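Local atomic coordinates of AT-less polyketide synthase (Streptomyces platensis subsp. rosaceus, PDB entry 4TKT), a protein that probably catalyses decarboxylative Claisen condensation of acyl chains as a ketosynthase domain of an AT-less type I polyketide synthase in isomigrastatin biosynthesis. Residues A[93-98]-A[166-171]. Residues are numbered along the deposited sequence; the frame is centred on the assembly and turned at random.
Sequences PQERLF and ANRVSY
Glu95 and Arg168 join two helices through a salt bridge that is also a hydrogen bond: Arg168 NE gives its proton to Glu95 OE1 across 2.8 Å. The bond bends moderately, with 149° at the hydrogen, yet the oxygen lies almost exactly in the guanidinium plane and is approached nearly in line with its C-O bond. Carboxylate and guanidinium are turned only 15° from each other. It is a one-oxygen grip by the inner nitrogen, not a two-pronged clasp, since Glu95 OE2 lies 5.5 Å from Arg168 NH2. Both residues suit the gap because they are long enough to meet between the helices, Arg168 CD passing 3.3 Å from Glu95 OE1. With Glu95 buried, a cationic partner is likely to offset the cost of enclosing its charge. A methionine at Arg168 would probably leave the Glu95 carboxylate without this counter-charge in a largely buried place.

The apolar part joins Phe98, a turn on from Glu95, to Val169, the residue right after Arg168. Phe98 CG stands anti to the backbone N (chi1 -165°), which carries the ring to the neighbouring helix, and CD2 comes within 3.6 Å of Val169 CG2. This methyl approaches the ring obliquely, and Phe98 CE2 lies a little farther off, 3.9 Å from Val169 CG2. A broad ring spans the distance between the backbones; a compact branched valine presents a methyl to it.

Within the thiolase-type ketosynthase fold, this is the packing of helix 93-109 against helix 163-173. Ile165, on helix 163-173, extends the apolar seam by touching Phe98 and also packs beside Glu95. Strand 129-136 of the central sheet lies against both helices, Ala135 meeting Phe98 and Val133 meeting Val169.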
# COMPACT_ATOMS: atom_id res chain seq x y z
N PRO A 93 -8.71 -5.57 13.81
CA PRO A 93 -7.68 -4.57 13.48
C PRO A 93 -7.35 -4.52 12.00
O PRO A 93 -7.00 -3.46 11.49
CB PRO A 93 -6.48 -5.03 14.30
CG PRO A 93 -7.08 -5.67 15.49
CD PRO A 93 -8.34 -6.35 15.01
N GLN A 94 -7.45 -5.66 11.32
CA GLN A 94 -7.18 -5.71 9.88
C GLN A 94 -8.20 -4.88 9.11
O GLN A 94 -7.84 -4.19 8.15
CB GLN A 94 -7.19 -7.15 9.38
CG GLN A 94 -6.04 -7.99 9.90
CD GLN A 94 -6.02 -9.39 9.32
OE1 GLN A 94 -4.95 -9.96 9.09
NE2 GLN A 94 -7.20 -9.94 9.07
N GLU A 95 -9.47 -4.94 9.51
CA GLU A 95 -10.49 -4.09 8.92
C GLU A 95 -10.20 -2.62 9.21
O GLU A 95 -10.33 -1.76 8.34
CB GLU A 95 -11.88 -4.45 9.45
CG GLU A 95 -12.25 -5.92 9.34
CD GLU A 95 -13.58 -6.23 10.00
OE1 GLU A 95 -14.43 -5.32 10.07
OE2 GLU A 95 -13.77 -7.38 10.45
N ARG A 96 -9.82 -2.34 10.45
CA ARG A 96 -9.55 -0.97 10.88
C ARG A 96 -8.40 -0.35 10.09
O ARG A 96 -8.52 0.77 9.59
CB ARG A 96 -9.24 -0.92 12.38
CG ARG A 96 -10.42 -1.28 13.27
CD ARG A 96 -10.09 -1.03 14.74
NE ARG A 96 -10.07 -2.25 15.53
CZ ARG A 96 -9.37 -2.40 16.65
NH1 ARG A 96 -8.62 -1.41 17.10
NH2 ARG A 96 -9.41 -3.55 17.31
N LEU A 97 -7.29 -1.08 9.98
CA LEU A 97 -6.11 -0.55 9.31
C LEU A 97 -6.30 -0.45 7.80
O LEU A 97 -5.68 0.40 7.15
CB LEU A 97 -4.89 -1.41 9.62
CG LEU A 97 -4.41 -1.41 11.08
CD1 LEU A 97 -2.98 -1.90 11.18
CD2 LEU A 97 -4.56 -0.04 11.70
N PHE A 98 -7.14 -1.30 7.23
CA PHE A 98 -7.37 -1.26 5.79
C PHE A 98 -8.27 -0.08 5.44
O PHE A 98 -8.11 0.53 4.38
CB PHE A 98 -7.99 -2.57 5.29
CG PHE A 98 -7.93 -2.73 3.80
CD1 PHE A 98 -6.70 -2.80 3.15
CD2 PHE A 98 -9.08 -2.80 3.04
CE1 PHE A 98 -6.63 -2.95 1.78
CE2 PHE A 98 -9.02 -2.95 1.67
CZ PHE A 98 -7.79 -3.02 1.03
N ALA A 166 -13.11 -5.80 2.86
CA ALA A 166 -13.46 -5.14 1.61
C ALA A 166 -14.80 -4.42 1.72
O ALA A 166 -14.98 -3.33 1.17
CB ALA A 166 -13.50 -6.14 0.47
N ASN A 167 -15.75 -5.03 2.43
CA ASN A 167 -17.10 -4.50 2.51
C ASN A 167 -17.20 -3.18 3.27
O ASN A 167 -17.99 -2.31 2.91
CB ASN A 167 -18.03 -5.53 3.15
CG ASN A 167 -18.47 -6.60 2.16
OD1 ASN A 167 -18.10 -6.56 0.99
ND2 ASN A 167 -19.27 -7.54 2.63
N ARG A 168 -16.40 -3.02 4.33
CA ARG A 168 -16.44 -1.79 5.11
C ARG A 168 -15.85 -0.62 4.34
O ARG A 168 -16.30 0.52 4.50
CB ARG A 168 -15.70 -1.96 6.44
CG ARG A 168 -16.43 -2.87 7.40
CD ARG A 168 -15.99 -2.66 8.83
NE ARG A 168 -16.63 -3.62 9.71
CZ ARG A 168 -17.89 -3.52 10.14
NH1 ARG A 168 -18.64 -2.50 9.77
NH2 ARG A 168 -18.39 -4.45 10.95
N VAL A 169 -14.85 -0.89 3.51
CA VAL A 169 -14.27 0.14 2.66
C VAL A 169 -15.31 0.58 1.63
O VAL A 169 -15.55 1.77 1.46
CB VAL A 169 -12.99 -0.34 1.95
CG1 VAL A 169 -12.56 0.66 0.91
CG2 VAL A 169 -11.88 -0.56 2.96
N SER A 170 -15.93 -0.39 0.97
CA SER A 170 -16.97 -0.10 -0.01
C SER A 170 -18.10 0.72 0.61
O SER A 170 -18.59 1.68 0.01
CB SER A 170 -17.54 -1.39 -0.60
OG SER A 170 -16.53 -2.13 -1.26
N TYR A 171 -18.50 0.33 1.81
CA TYR A 171 -19.54 1.04 2.54
C TYR A 171 -19.11 2.48 2.82
O TYR A 171 -19.87 3.42 2.59
CB TYR A 171 -19.87 0.31 3.85
CG TYR A 171 -20.94 0.98 4.67
CD1 TYR A 171 -22.28 0.87 4.32
CD2 TYR A 171 -20.62 1.72 5.80
CE1 TYR A 171 -23.27 1.48 5.07
CE2 TYR A 171 -21.60 2.33 6.56
CZ TYR A 171 -22.92 2.21 6.19
OH TYR A 171 -23.91 2.81 6.93